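Local coordinates for protein aminoglycoside N(3)-acetyltransferase (Enterobacter cloacae, PDB 6NP3) that catalyses transfer of an acetyl group from acetyl-CoA to the N3 amine of 2-deoxystreptamine antibiotics and so probably confers resistance to gentamicin and related aminoglycosides, at residues V23-S28 and G54-F59; S65-T70 and V185-P190; A78-S83 and R197-T202; A154-S159 and S246-A251. All blocks are in the same frame, centred on the assembly; numbering follows the deposited sequence.

Contact 1: V23-S28 and G54-F59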
loop_
_atom_site.group_PDB
_atom_site.type_symbol
_atom_site.label_atom_id
_atom_site.label_comp_id
_atom_site.label_asym_id
_atom_site.label_seq_id
_atom_site.Cartn_x
_atom_site.Cartn_y
_atom_site.Cartn_z
ATOM N N VAL A 23 8.845 4.046 -6.570
ATOM C CA VAL A 23 8.956 3.892 -5.117
ATOM C C VAL A 23 7.575 3.838 -4.472
ATOM O O VAL A 23 6.709 4.675 -4.760
ATOM C CB VAL A 23 9.794 5.030 -4.505
ATOM C CG1 VAL A 23 9.790 4.990 -2.990
ATOM C CG2 VAL A 23 11.192 4.985 -5.058
ATOM N N MET A 24 7.397 2.874 -3.555
ATOM C CA MET A 24 6.194 2.763 -2.735
ATOM C C MET A 24 6.602 3.028 -1.296
ATOM O O MET A 24 7.292 2.187 -0.683
ATOM C CB MET A 24 5.579 1.371 -2.860
ATOM C CG MET A 24 4.323 1.198 -2.042
ATOM S SD MET A 24 3.441 -0.278 -2.520
ATOM C CE MET A 24 1.931 -0.020 -1.632
ATOM N N PRO A 25 6.200 4.145 -0.714
ATOM C CA PRO A 25 6.606 4.460 0.655
ATOM C C PRO A 25 5.621 3.950 1.698
ATOM O O PRO A 25 4.407 3.907 1.499
ATOM C CB PRO A 25 6.646 5.997 0.655
ATOM C CG PRO A 25 5.505 6.356 -0.257
ATOM C CD PRO A 25 5.507 5.282 -1.355
ATOM N N HIS A 26 6.192 3.641 2.855
ATOM C CA HIS A 26 5.454 3.327 4.074
ATOM C C HIS A 26 6.126 4.168 5.141
ATOM O O HIS A 26 7.314 3.992 5.396
ATOM C CB HIS A 26 5.522 1.838 4.458
ATOM C CG HIS A 26 4.863 0.939 3.467
ATOM N ND1 HIS A 26 3.502 0.931 3.280
ATOM C CD2 HIS A 26 5.381 0.060 2.581
ATOM C CE1 HIS A 26 3.206 0.063 2.326
ATOM N NE2 HIS A 26 4.323 -0.477 1.891
ATOM N N VAL A 27 5.388 5.075 5.766
ATOM C CA VAL A 27 6.011 6.124 6.576
ATOM C C VAL A 27 5.392 6.193 7.969
ATOM O O VAL A 27 4.165 6.244 8.114
ATOM C CB VAL A 27 5.869 7.500 5.895
ATOM C CG1 VAL A 27 6.550 8.606 6.712
ATOM C CG2 VAL A 27 6.388 7.451 4.476
ATOM N N SER A 28 6.249 6.253 8.984
ATOM C CA SER A 28 5.865 6.696 10.322
ATOM C C SER A 28 6.324 8.147 10.502
ATOM O O SER A 28 7.515 8.419 10.696
ATOM C CB SER A 28 6.513 5.810 11.377
ATOM O OG SER A 28 6.370 6.410 12.664
ATOM N N GLY A 54 10.469 9.596 -12.519
ATOM C CA GLY A 54 10.157 8.598 -11.514
ATOM C C GLY A 54 8.680 8.552 -11.174
ATOM O O GLY A 54 7.873 9.355 -11.643
ATOM N N ASN A 55 8.328 7.588 -10.325
ATOM C CA ASN A 55 6.942 7.399 -9.937
ATOM C C ASN A 55 6.879 7.056 -8.452
ATOM O O ASN A 55 7.778 6.418 -7.898
ATOM C CB ASN A 55 6.267 6.266 -10.723
ATOM C CG ASN A 55 6.188 6.536 -12.205
ATOM O OD1 ASN A 55 5.258 7.176 -12.692
ATOM N ND2 ASN A 55 7.179 6.046 -12.936
ATOM N N ILE A 56 5.773 7.447 -7.835
ATOM C CA ILE A 56 5.424 7.081 -6.458
ATOM C C ILE A 56 4.077 6.374 -6.497
ATOM O O ILE A 56 3.148 6.835 -7.171
ATOM C CB ILE A 56 5.290 8.340 -5.577
ATOM C CG1 ILE A 56 6.624 9.076 -5.532
ATOM C CG2 ILE A 56 4.772 8.018 -4.177
ATOM C CD1 ILE A 56 6.635 10.417 -4.896
ATOM N N LEU A 57 3.969 5.258 -5.782
ATOM C CA LEU A 57 2.719 4.530 -5.601
ATOM C C LEU A 57 2.490 4.372 -4.109
ATOM O O LEU A 57 3.411 3.980 -3.389
ATOM C CB LEU A 57 2.826 3.140 -6.231
ATOM C CG LEU A 57 1.597 2.240 -6.109
ATOM C CD1 LEU A 57 0.489 2.822 -6.916
ATOM C CD2 LEU A 57 1.883 0.827 -6.553
ATOM N N ALA A 58 1.294 4.695 -3.637
ATOM C CA ALA A 58 1.001 4.566 -2.218
ATOM C C ALA A 58 -0.312 3.847 -2.023
ATOM O O ALA A 58 -1.258 4.076 -2.770
ATOM C CB ALA A 58 0.947 5.937 -1.534
ATOM N N PHE A 59 -0.370 2.994 -1.008
ATOM C CA PHE A 59 -1.622 2.356 -0.603
ATOM C C PHE A 59 -2.368 3.301 0.337
ATOM O O PHE A 59 -2.024 3.433 1.514
ATOM C CB PHE A 59 -1.315 1.015 0.046
ATOM C CG PHE A 59 -2.501 0.375 0.708
ATOM C CD1 PHE A 59 -3.745 0.400 0.127
ATOM C CD2 PHE A 59 -2.353 -0.279 1.909
ATOM C CE1 PHE A 59 -4.827 -0.204 0.770
ATOM C CE2 PHE A 59 -3.421 -0.860 2.533
ATOM C CZ PHE A 59 -4.643 -0.844 1.960
HETATM O O HOH W 1 1.906 2.848 0.641
#

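Contact 2: S65-T70 and V185-P190. With LLL ((2R,3R,4R,5R)-2-((1S,2S,3R,4S,6R)-4,6-diamino-3-((2R,3R,6S)-3-amino-6-(aminomethyl)-tetrahydro-2H-pyran-2-yloxy)-2-hydr oxycyclohexyloxy)-5-methyl-4-(methylamino)-tetrahydro-2H-pyran-3,5-diol), chain B.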
loop_
_atom_site.group_PDB
_atom_site.type_symbol
_atom_site.label_atom_id
_atom_site.label_comp_id
_atom_site.label_asym_id
_atom_site.label_seq_id
_atom_site.Cartn_x
_atom_site.Cartn_y
_atom_site.Cartn_z
ATOM N N SER A 65 -14.214 3.608 4.129
ATOM C CA SER A 65 -14.499 2.316 3.541
ATOM C C SER A 65 -15.429 1.522 4.463
ATOM O O SER A 65 -15.110 1.345 5.643
ATOM C CB SER A 65 -13.195 1.556 3.384
ATOM O OG SER A 65 -13.507 0.243 2.987
ATOM N N PRO A 66 -16.557 1.005 3.964
ATOM C CA PRO A 66 -17.479 0.217 4.789
ATOM C C PRO A 66 -17.092 -1.261 4.884
ATOM O O PRO A 66 -17.942 -2.156 4.774
ATOM C CB PRO A 66 -18.814 0.408 4.076
ATOM C CG PRO A 66 -18.447 0.492 2.635
ATOM C CD PRO A 66 -17.105 1.209 2.611
ATOM N N TYR A 67 -15.802 -1.512 5.121
ATOM C CA TYR A 67 -15.286 -2.874 5.171
ATOM C C TYR A 67 -15.894 -3.649 6.330
ATOM O O TYR A 67 -16.540 -4.683 6.132
ATOM C CB TYR A 67 -13.755 -2.818 5.266
ATOM C CG TYR A 67 -13.063 -4.143 5.177
ATOM C CD1 TYR A 67 -12.808 -4.899 6.319
ATOM C CD2 TYR A 67 -12.634 -4.630 3.960
ATOM C CE1 TYR A 67 -12.148 -6.122 6.233
ATOM C CE2 TYR A 67 -11.982 -5.842 3.863
ATOM C CZ TYR A 67 -11.746 -6.589 4.999
ATOM O OH TYR A 67 -11.092 -7.811 4.884
ATOM N N GLU A 68 -15.652 -3.196 7.554
ATOM C CA GLU A 68 -16.185 -3.924 8.698
ATOM C C GLU A 68 -17.707 -3.996 8.653
ATOM O O GLU A 68 -18.295 -5.010 9.048
ATOM C CB GLU A 68 -15.728 -3.263 9.992
ATOM C CG GLU A 68 -14.326 -3.656 10.454
ATOM C CD GLU A 68 -13.230 -2.751 9.926
ATOM O OE1 GLU A 68 -13.534 -1.646 9.439
ATOM O OE2 GLU A 68 -12.052 -3.148 10.002
ATOM N N GLN A 69 -18.355 -2.944 8.157
ATOM C CA GLN A 69 -19.806 -2.859 8.171
ATOM C C GLN A 69 -20.455 -3.811 7.186
ATOM O O GLN A 69 -21.637 -4.125 7.345
ATOM C CB GLN A 69 -20.221 -1.420 7.846
ATOM C CG GLN A 69 -19.790 -0.378 8.884
ATOM C CD GLN A 69 -18.412 0.221 8.631
ATOM O OE1 GLN A 69 -17.584 -0.342 7.916
ATOM N NE2 GLN A 69 -18.156 1.370 9.249
ATOM N N THR A 70 -19.724 -4.265 6.162
ATOM C CA THR A 70 -20.278 -5.173 5.170
ATOM C C THR A 70 -19.619 -6.548 5.210
ATOM O O THR A 70 -20.042 -7.444 4.474
ATOM C CB THR A 70 -20.170 -4.578 3.763
ATOM O OG1 THR A 70 -18.790 -4.494 3.391
ATOM C CG2 THR A 70 -20.832 -3.226 3.694
ATOM N N VAL A 185 -12.503 -13.390 2.228
ATOM C CA VAL A 185 -13.482 -12.517 2.856
ATOM C C VAL A 185 -14.466 -12.076 1.787
ATOM O O VAL A 185 -14.134 -12.000 0.600
ATOM C CB VAL A 185 -12.853 -11.267 3.515
ATOM C CG1 VAL A 185 -12.079 -11.641 4.751
ATOM C CG2 VAL A 185 -11.972 -10.495 2.538
ATOM N N THR A 186 -15.684 -11.768 2.218
ATOM C CA THR A 186 -16.680 -11.145 1.360
ATOM C C THR A 186 -17.048 -9.782 1.936
ATOM O O THR A 186 -17.243 -9.645 3.146
ATOM C CB THR A 186 -17.923 -12.044 1.238
ATOM O OG1 THR A 186 -17.579 -13.256 0.550
ATOM C CG2 THR A 186 -19.046 -11.336 0.495
ATOM N N TYR A 187 -17.086 -8.762 1.089
ATOM C CA TYR A 187 -17.475 -7.431 1.533
ATOM C C TYR A 187 -18.092 -6.706 0.351
ATOM O O TYR A 187 -18.062 -7.193 -0.779
ATOM C CB TYR A 187 -16.298 -6.691 2.155
ATOM C CG TYR A 187 -15.061 -6.593 1.298
ATOM C CD1 TYR A 187 -14.941 -5.612 0.339
ATOM C CD2 TYR A 187 -13.998 -7.460 1.478
ATOM C CE1 TYR A 187 -13.783 -5.505 -0.439
ATOM C CE2 TYR A 187 -12.844 -7.353 0.726
ATOM C CZ TYR A 187 -12.761 -6.395 -0.247
ATOM O OH TYR A 187 -11.616 -6.266 -1.005
ATOM N N SER A 188 -18.645 -5.525 0.625
ATOM C CA SER A 188 -19.344 -4.737 -0.370
ATOM C C SER A 188 -18.836 -3.314 -0.342
ATOM O O SER A 188 -18.623 -2.746 0.732
ATOM C CB SER A 188 -20.846 -4.718 -0.077
ATOM O OG SER A 188 -21.388 -6.030 -0.099
ATOM N N MET A 189 -18.669 -2.749 -1.527
ATOM C CA MET A 189 -18.241 -1.373 -1.659
ATOM C C MET A 189 -19.189 -0.615 -2.572
ATOM O O MET A 189 -19.654 -1.154 -3.581
ATOM C CB MET A 189 -16.827 -1.301 -2.255
ATOM C CG MET A 189 -15.742 -1.912 -1.372
ATOM S SD MET A 189 -15.372 -0.846 0.040
ATOM C CE MET A 189 -15.409 -2.055 1.399
ATOM N N PRO A 190 -19.420 0.666 -2.287
ATOM C CA PRO A 190 -20.275 1.490 -3.153
ATOM C C PRO A 190 -19.428 2.260 -4.151
ATOM O O PRO A 190 -18.595 3.093 -3.759
ATOM C CB PRO A 190 -20.973 2.411 -2.146
ATOM C CG PRO A 190 -19.954 2.615 -1.065
ATOM C CD PRO A 190 -19.037 1.379 -1.059
HETATM C C11 LLL B . -3.176 -4.195 9.746
HETATM O O11 LLL B . -2.776 -4.239 8.351
HETATM C C21 LLL B . -2.102 -3.412 10.497
HETATM N N21 LLL B . -1.881 -2.169 9.766
HETATM C C31 LLL B . -0.811 -4.144 10.460
HETATM C C41 LLL B . -1.007 -5.493 11.134
HETATM C C51 LLL B . -2.126 -6.227 10.403
HETATM O O51 LLL B . -3.297 -5.460 10.389
HETATM C C61 LLL B . -2.443 -7.533 11.101
HETATM N N61 LLL B . -3.526 -8.190 10.370
HETATM C C12 LLL B . -5.163 -4.015 4.883
HETATM N N12 LLL B . -6.039 -4.279 3.749
HETATM C C22 LLL B . -3.926 -4.911 4.854
HETATM C C32 LLL B . -3.044 -4.512 6.021
HETATM N N32 LLL B . -1.832 -5.335 6.011
HETATM C C42 LLL B . -3.723 -4.692 7.379
HETATM C C52 LLL B . -5.043 -3.920 7.389
HETATM O O52 LLL B . -5.740 -4.251 8.568
HETATM C C62 LLL B . -5.920 -4.249 6.197
HETATM O O62 LLL B . -7.034 -3.375 6.214
HETATM C C13 LLL B . -8.334 -3.961 6.131
HETATM C C23 LLL B . -9.221 -2.943 5.418
HETATM O O23 LLL B . -8.615 -2.623 4.183
HETATM C C33 LLL B . -9.318 -1.642 6.237
HETATM N N33 LLL B . -10.269 -0.711 5.591
HETATM C C43 LLL B . -9.787 -1.994 7.664
HETATM O O43 LLL B . -11.134 -2.409 7.559
HETATM C C53 LLL B . -8.917 -3.108 8.256
HETATM O O53 LLL B . -8.873 -4.252 7.435
HETATM C C83 LLL B . -9.674 -0.767 8.577
HETATM C C93 LLL B . -9.644 0.611 5.368
HETATM O O HOH W 2 -20.968 -7.617 1.875
#

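Contact 3: A78-S83 and R197-T202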
loop_
_atom_site.group_PDB
_atom_site.type_symbol
_atom_site.label_atom_id
_atom_site.label_comp_id
_atom_site.label_asym_id
_atom_site.label_seq_id
_atom_site.Cartn_x
_atom_site.Cartn_y
_atom_site.Cartn_z
ATOM N N ALA A 78 -29.118 -3.145 5.137
ATOM C CA ALA A 78 -30.046 -2.171 4.565
ATOM C C ALA A 78 -29.684 -0.733 4.904
ATOM O O ALA A 78 -29.727 0.143 4.034
ATOM C CB ALA A 78 -31.464 -2.474 5.043
ATOM N N ALA A 79 -29.355 -0.468 6.168
ATOM C CA ALA A 79 -29.075 0.900 6.589
ATOM C C ALA A 79 -27.776 1.417 5.993
ATOM O O ALA A 79 -27.673 2.609 5.684
ATOM C CB ALA A 79 -29.032 0.976 8.109
ATOM N N ILE A 80 -26.782 0.539 5.840
ATOM C CA ILE A 80 -25.546 0.890 5.144
ATOM C C ILE A 80 -25.837 1.175 3.682
ATOM O O ILE A 80 -25.385 2.183 3.123
ATOM C CB ILE A 80 -24.547 -0.272 5.280
ATOM C CG1 ILE A 80 -24.248 -0.580 6.748
ATOM C CG2 ILE A 80 -23.266 0.017 4.510
ATOM C CD1 ILE A 80 -23.607 0.535 7.518
ATOM N N ALA A 81 -26.586 0.277 3.041
ATOM C CA ALA A 81 -26.853 0.385 1.619
ATOM C C ALA A 81 -27.531 1.704 1.306
ATOM O O ALA A 81 -27.261 2.315 0.265
ATOM C CB ALA A 81 -27.734 -0.786 1.169
ATOM N N GLN A 82 -28.442 2.148 2.185
ATOM C CA GLN A 82 -29.229 3.332 1.855
ATOM C C GLN A 82 -28.386 4.599 1.882
ATOM O O GLN A 82 -28.576 5.489 1.040
ATOM C CB GLN A 82 -30.452 3.501 2.766
ATOM C CG GLN A 82 -31.194 4.785 2.373
ATOM C CD GLN A 82 -32.507 5.038 3.083
ATOM O OE1 GLN A 82 -32.652 4.783 4.270
ATOM N NE2 GLN A 82 -33.461 5.591 2.350
ATOM N N SER A 83 -27.524 4.751 2.886
ATOM C CA SER A 83 -26.931 6.053 3.125
ATOM C C SER A 83 -25.425 6.158 2.923
ATOM O O SER A 83 -24.898 7.280 3.003
ATOM C CB SER A 83 -27.257 6.577 4.529
ATOM O OG SER A 83 -26.663 5.779 5.527
ATOM N N ARG A 197 -24.442 5.619 -7.835
ATOM C CA ARG A 197 -23.890 4.689 -6.864
ATOM C C ARG A 197 -24.335 3.269 -7.190
ATOM O O ARG A 197 -25.529 2.994 -7.350
ATOM C CB ARG A 197 -24.348 5.061 -5.456
ATOM C CG ARG A 197 -23.814 4.121 -4.388
ATOM C CD ARG A 197 -24.377 4.425 -3.018
ATOM N NE ARG A 197 -25.828 4.262 -2.965
ATOM C CZ ARG A 197 -26.551 4.489 -1.883
ATOM N NH1 ARG A 197 -25.964 4.871 -0.773
ATOM N NH2 ARG A 197 -27.863 4.334 -1.912
ATOM N N VAL A 198 -23.371 2.357 -7.247
ATOM C CA VAL A 198 -23.632 0.942 -7.475
ATOM C C VAL A 198 -22.926 0.163 -6.377
ATOM O O VAL A 198 -21.707 0.288 -6.213
ATOM C CB VAL A 198 -23.123 0.478 -8.851
ATOM C CG1 VAL A 198 -23.321 -1.022 -9.022
ATOM C CG2 VAL A 198 -23.805 1.245 -9.957
ATOM N N TRP A 199 -23.667 -0.647 -5.641
ATOM C CA TRP A 199 -23.038 -1.531 -4.677
ATOM C C TRP A 199 -22.497 -2.771 -5.373
ATOM O O TRP A 199 -23.192 -3.407 -6.175
ATOM C CB TRP A 199 -24.021 -1.936 -3.598
ATOM C CG TRP A 199 -24.235 -0.885 -2.565
ATOM C CD1 TRP A 199 -25.286 0.007 -2.481
ATOM C CD2 TRP A 199 -23.395 -0.619 -1.441
ATOM N NE1 TRP A 199 -25.148 0.787 -1.360
ATOM C CE2 TRP A 199 -23.977 0.454 -0.727
ATOM C CE3 TRP A 199 -22.185 -1.159 -0.983
ATOM C CZ2 TRP A 199 -23.429 0.952 0.444
ATOM C CZ3 TRP A 199 -21.646 -0.669 0.173
ATOM C CH2 TRP A 199 -22.250 0.399 0.868
ATOM N N VAL A 200 -21.248 -3.108 -5.063
ATOM C CA VAL A 200 -20.588 -4.294 -5.596
ATOM C C VAL A 200 -20.162 -5.153 -4.414
ATOM O O VAL A 200 -19.457 -4.678 -3.512
ATOM C CB VAL A 200 -19.377 -3.929 -6.471
ATOM C CG1 VAL A 200 -18.662 -5.204 -6.934
ATOM C CG2 VAL A 200 -19.796 -3.066 -7.649
ATOM N N THR A 201 -20.623 -6.397 -4.398
ATOM C CA THR A 201 -20.204 -7.389 -3.421
ATOM C C THR A 201 -19.197 -8.319 -4.077
ATOM O O THR A 201 -19.393 -8.760 -5.216
ATOM C CB THR A 201 -21.409 -8.177 -2.908
ATOM O OG1 THR A 201 -22.366 -7.254 -2.372
ATOM C CG2 THR A 201 -21.001 -9.158 -1.825
ATOM N N THR A 202 -18.097 -8.575 -3.376
ATOM C CA THR A 202 -17.047 -9.414 -3.926
ATOM C C THR A 202 -16.447 -10.265 -2.826
ATOM O O THR A 202 -16.605 -9.981 -1.645
ATOM C CB THR A 202 -15.926 -8.551 -4.535
ATOM O OG1 THR A 202 -15.085 -9.362 -5.358
ATOM C CG2 THR A 202 -15.058 -7.883 -3.451
#

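Contact 4: A154-S159 and S246-A251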
loop_
_atom_site.group_PDB
_atom_site.type_symbol
_atom_site.label_atom_id
_atom_site.label_comp_id
_atom_site.label_asym_id
_atom_site.label_seq_id
_atom_site.Cartn_x
_atom_site.Cartn_y
_atom_site.Cartn_z
ATOM N N ALA A 154 9.990 -2.577 -11.644
ATOM C CA ALA A 154 11.232 -2.342 -10.922
ATOM C C ALA A 154 10.962 -1.679 -9.581
ATOM O O ALA A 154 11.769 -0.904 -9.090
ATOM C CB ALA A 154 12.264 -1.553 -11.746
ATOM N N GLY A 155 9.815 -1.970 -8.974
ATOM C CA GLY A 155 9.416 -1.233 -7.794
ATOM C C GLY A 155 10.392 -1.416 -6.641
ATOM O O GLY A 155 10.923 -2.514 -6.412
ATOM N N LYS A 156 10.529 -0.353 -5.845
ATOM C CA LYS A 156 11.279 -0.356 -4.598
ATOM C C LYS A 156 10.333 0.042 -3.482
ATOM O O LYS A 156 9.509 0.953 -3.644
ATOM C CB LYS A 156 12.443 0.633 -4.622
ATOM C CG LYS A 156 13.449 0.370 -5.699
ATOM C CD LYS A 156 14.595 1.355 -5.613
ATOM C CE LYS A 156 15.597 1.185 -6.731
ATOM N NZ LYS A 156 16.796 2.098 -6.567
ATOM N N ILE A 157 10.415 -0.664 -2.362
ATOM C CA ILE A 157 9.600 -0.361 -1.196
ATOM C C ILE A 157 10.449 0.460 -0.237
ATOM O O ILE A 157 11.515 0.013 0.202
ATOM C CB ILE A 157 9.084 -1.643 -0.531
ATOM C CG1 ILE A 157 8.176 -2.407 -1.508
ATOM C CG2 ILE A 157 8.324 -1.291 0.741
ATOM C CD1 ILE A 157 7.953 -3.852 -1.196
ATOM N N LEU A 158 9.978 1.654 0.112
ATOM C CA LEU A 158 10.740 2.602 0.927
ATOM C C LEU A 158 10.060 2.691 2.288
ATOM O O LEU A 158 9.009 3.308 2.437
ATOM C CB LEU A 158 10.765 3.955 0.232
ATOM C CG LEU A 158 11.315 5.128 1.034
ATOM C CD1 LEU A 158 12.717 4.859 1.516
ATOM C CD2 LEU A 158 11.265 6.394 0.185
ATOM N N SER A 159 10.639 2.016 3.259
ATOM C CA SER A 159 10.090 1.964 4.600
ATOM C C SER A 159 10.821 3.003 5.436
ATOM O O SER A 159 12.032 2.895 5.642
ATOM C CB SER A 159 10.273 0.579 5.214
ATOM O OG SER A 159 9.861 0.573 6.581
ATOM N N SER A 246 15.340 3.853 8.111
ATOM C CA SER A 246 14.668 3.571 6.860
ATOM C C SER A 246 15.409 2.499 6.082
ATOM O O SER A 246 16.586 2.223 6.316
ATOM C CB SER A 246 14.583 4.854 6.027
ATOM O OG SER A 246 13.934 5.880 6.742
ATOM N N ARG A 247 14.669 1.861 5.180
ATOM C CA ARG A 247 15.173 0.776 4.363
ATOM C C ARG A 247 14.605 0.916 2.962
ATOM O O ARG A 247 13.469 1.353 2.788
ATOM C CB ARG A 247 14.650 -0.584 4.879
ATOM C CG ARG A 247 15.259 -1.051 6.193
ATOM C CD ARG A 247 14.219 -1.760 7.073
ATOM N NE ARG A 247 13.112 -0.859 7.362
ATOM C CZ ARG A 247 13.053 -0.055 8.415
ATOM N NH1 ARG A 247 14.026 -0.049 9.311
ATOM N NH2 ARG A 247 12.015 0.745 8.572
ATOM N N LEU A 248 15.373 0.483 1.969
ATOM C CA LEU A 248 14.944 0.515 0.571
ATOM C C LEU A 248 15.043 -0.898 0.021
ATOM O O LEU A 248 16.135 -1.451 -0.118
ATOM C CB LEU A 248 15.784 1.508 -0.222
ATOM C CG LEU A 248 15.288 1.827 -1.618
ATOM C CD1 LEU A 248 13.907 2.462 -1.619
ATOM C CD2 LEU A 248 16.270 2.773 -2.284
ATOM N N ILE A 249 13.888 -1.487 -0.253
ATOM C CA ILE A 249 13.751 -2.916 -0.512
ATOM C C ILE A 249 13.365 -3.152 -1.964
ATOM O O ILE A 249 12.476 -2.472 -2.496
ATOM C CB ILE A 249 12.634 -3.470 0.400
ATOM C CG1 ILE A 249 13.039 -3.367 1.868
ATOM C CG2 ILE A 249 12.276 -4.907 0.045
ATOM C CD1 ILE A 249 11.912 -3.520 2.845
ATOM N N ASP A 250 14.016 -4.116 -2.617
ATOM C CA ASP A 250 13.595 -4.529 -3.948
ATOM C C ASP A 250 12.280 -5.300 -3.826
ATOM O O ASP A 250 12.214 -6.352 -3.170
ATOM C CB ASP A 250 14.666 -5.385 -4.629
ATOM C CG ASP A 250 14.271 -5.764 -6.037
ATOM O OD1 ASP A 250 14.515 -4.974 -6.957
ATOM O OD2 ASP A 250 13.655 -6.806 -6.281
ATOM N N ALA A 251 11.220 -4.778 -4.445
ATOM C CA ALA A 251 9.884 -5.324 -4.230
ATOM C C ALA A 251 9.742 -6.703 -4.848
ATOM O O ALA A 251 9.175 -7.617 -4.240
ATOM C CB ALA A 251 8.823 -4.388 -4.808
HETATM O O HOH W 3 11.432 -4.830 -7.812
#

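Contact 1: V23-S28 and G54-F59
With chi1 at -180°, Met-24 sets CG opposite its backbone N and runs on extended, which carries CE to 3.8 Å from Phe-59 CB. The two side chains lie side by side, pointing the same way. Ile-56 turns CG2 back toward the neighbouring strand, where it meets Pro-25 CD at 4.0 Å, nearly at a right angle. The strands pair in parallel, but their axes are at 40° and they diverge. Val-23 N donates to Asn-55 O (2.9 Å), and Val-23 O accepts from Leu-57 N (3.0 Å). Met-24 CA adds a CA-H...O contact to Leu-57 O at 3.1 Å. Pro-25 has no N-H to give, and this buried Leu-57 O finds no hydrogen-bond donor. Farther along, a water bridges Pro-25 O and Phe-59 N, 2.8 Å from each. His-26, Val-27 and Ser-28 beyond bind CoA when it is present. Helix 39-50 covers the face of Val-23 and Ile-56. Helix 146-151 packs on Met-24 and Leu-57, while strand 156-160 borders segment 23-28 and strand 121-124 borders segment 54-59.

Contact 2: S65-T70 and V185-P190
Thr-70 and Ser-188 make the direct hydrogen bond of this contact. Ser-188 N donates to Thr-70 OG1 at 3.0 Å and almost straight, 170° at the hydrogen. Thr-70 OG1 sits between its own backbone N and carbonyl carbon (chi1 67°), which turns it to the strand and also brings it near Pro-66 O. A water adds a second link: it donates to Thr-70 O and accepts from Ser-188 OG. That hydroxyl is also bonded to Thr-201 on the next strand.

The aromatic contact is oblique. The Tyr-67 and Tyr-187 rings have centroids 4.9 Å apart and planes at 44°. Tyr-67 CE2 comes over one face of Tyr-187 and meets Tyr-187 CD2 at 3.5 Å.

The apolar contacts centre on Pro-66. Met-189 folds back through its last two torsions, with SD 3.7 Å from Pro-66 CD. Pro-66 CG and Pro-190 CD meet ring to ring at 3.8 Å. Two van der Waals contacts involve hydroxyls: Met-189 CE lies 3.4 Å from Ser-65 OG, and Val-185 CG2 touches Tyr-67 OH.

Gentamicin supplies the last group. Its C23 lies over the centre of one Tyr-67 face, and its O43 donates to Glu-68 OE2 at 2.7 Å. Ser-65 OG bonds Asp-118, which also binds the drug. The strand thus backs a short helix whose Tyr-67 and Glu-68 form pocket wall, and the carboxylates probably favour the cationic antibiotic.

Contact 3: A78-S83 and R197-T202
Helix 78-83 packs against the turn end of a two-stranded antiparallel beta hairpin, through side chains of Arg-197 and Trp-199 on strand 196-205. It is a surface contact, away from the annotated sites. The helix and strand segments run at 142° to each other, with axes 10.1 Å apart. Strand 184-193 completes the hairpin.

The indole does most of the packing. Trp-199 CH2 meets Ile-80 CG2 at 3.8 Å, the two side chains crossing at about a right angle. The six-membered ring also nears the helix backbone, with Trp-199 CZ2 3.5 Å from Ile-80 O. Trp-199 NE1 then donates to Ala-81 O at 3.1 Å. The donor lies in the carbonyl plane and on a lone pair, while the oxygen is tilted 18° from the ring plane. The tryptophan also touches Pro-190, Pro-76 and Trp-84.

Arg-197 reaches the last turn of the helix. Its chain is extended as far as CD, then turns at chi3 (62°), which lays the guanidinium beside the carbonyls of Ala-81 and Gln-82. Ala-81 O and Trp-199 NE1 lie over the same face, and that oxygen is not hydrogen-bonded to the guanidinium. NH1 also bonds Trp-84 O, just past the helix. In the guanidinium plane, Arg-197 NH2 donates to Gln-82 O at 3.2 Å, from above that carbonyl's plane, and NH1 makes a weak bond to the same oxygen.

Contact 4: A154-S159 and S246-A251
Strands 156-159 and 246-250 pair antiparallel at 161°, with Ile-157 opposite Ile-249 and Ser-159 opposite Arg-247 as hydrogen-bonded pairs, Ile-157 N donating to Ile-249 O at 2.7 Å and Ile-249 N returning the bond to Ile-157 O at 2.8 Å.

On one face, Ile-157 CB and Ile-249 CB lie 4.1 Å apart, and Ile-157 CD1 reaches Ala-251 CB at 3.8 Å. Phe-150 of helix 146-151 covers Ile-157 and Ala-251. Past the strand end, Ala-251 N donates to Gly-155 O, which also accepts from a water. On the other face, Leu-248 CD1 sits between Lys-156 CB (3.8 Å) and Leu-158 CB (3.9 Å). The rest of Lys-156 runs on to a salt bridge with Asp-21.

The polar side-chain bond joins Arg-247 NH2 to Ser-159 OG, 2.9 Å long and 175° at the hydrogen. Two kinks in the arginine chain bring its guanidinium to Ser-159, and OG lies at its edge, in plane. This straight bond is likely to restrain how the guanidinium turns. In one of its two conformers, Asp-250 caps Asp-253 N through OD2, and its carboxylate would also suit the positive start of helix 251-265.

Contacts 1 and 4 belong to one mixed sheet, their centres 9 Å apart. Strands 22-27 and 156-160 are neighbours in it, joined by backbone bonds from Met-24 to Lys-156 and Leu-158. The sheet order 55-59, 22-27, 156-160, 244-250 runs through both contacts. Contacts 2 and 3, also with centres 9 Å apart, share the hairpin of strands 184-193 and 196-205, with helices 67-70 and 78-83 laid against it. Contacts 1 and 2 have centres 25 Å apart. Along the chain contact 1 closes first, whereas contacts 2, 3 and 4 interlock, their segments alternating. Gentamicin lies between the sheet and the hairpin, near Phe-59 of contact 1 and on Tyr-67 of contact 2.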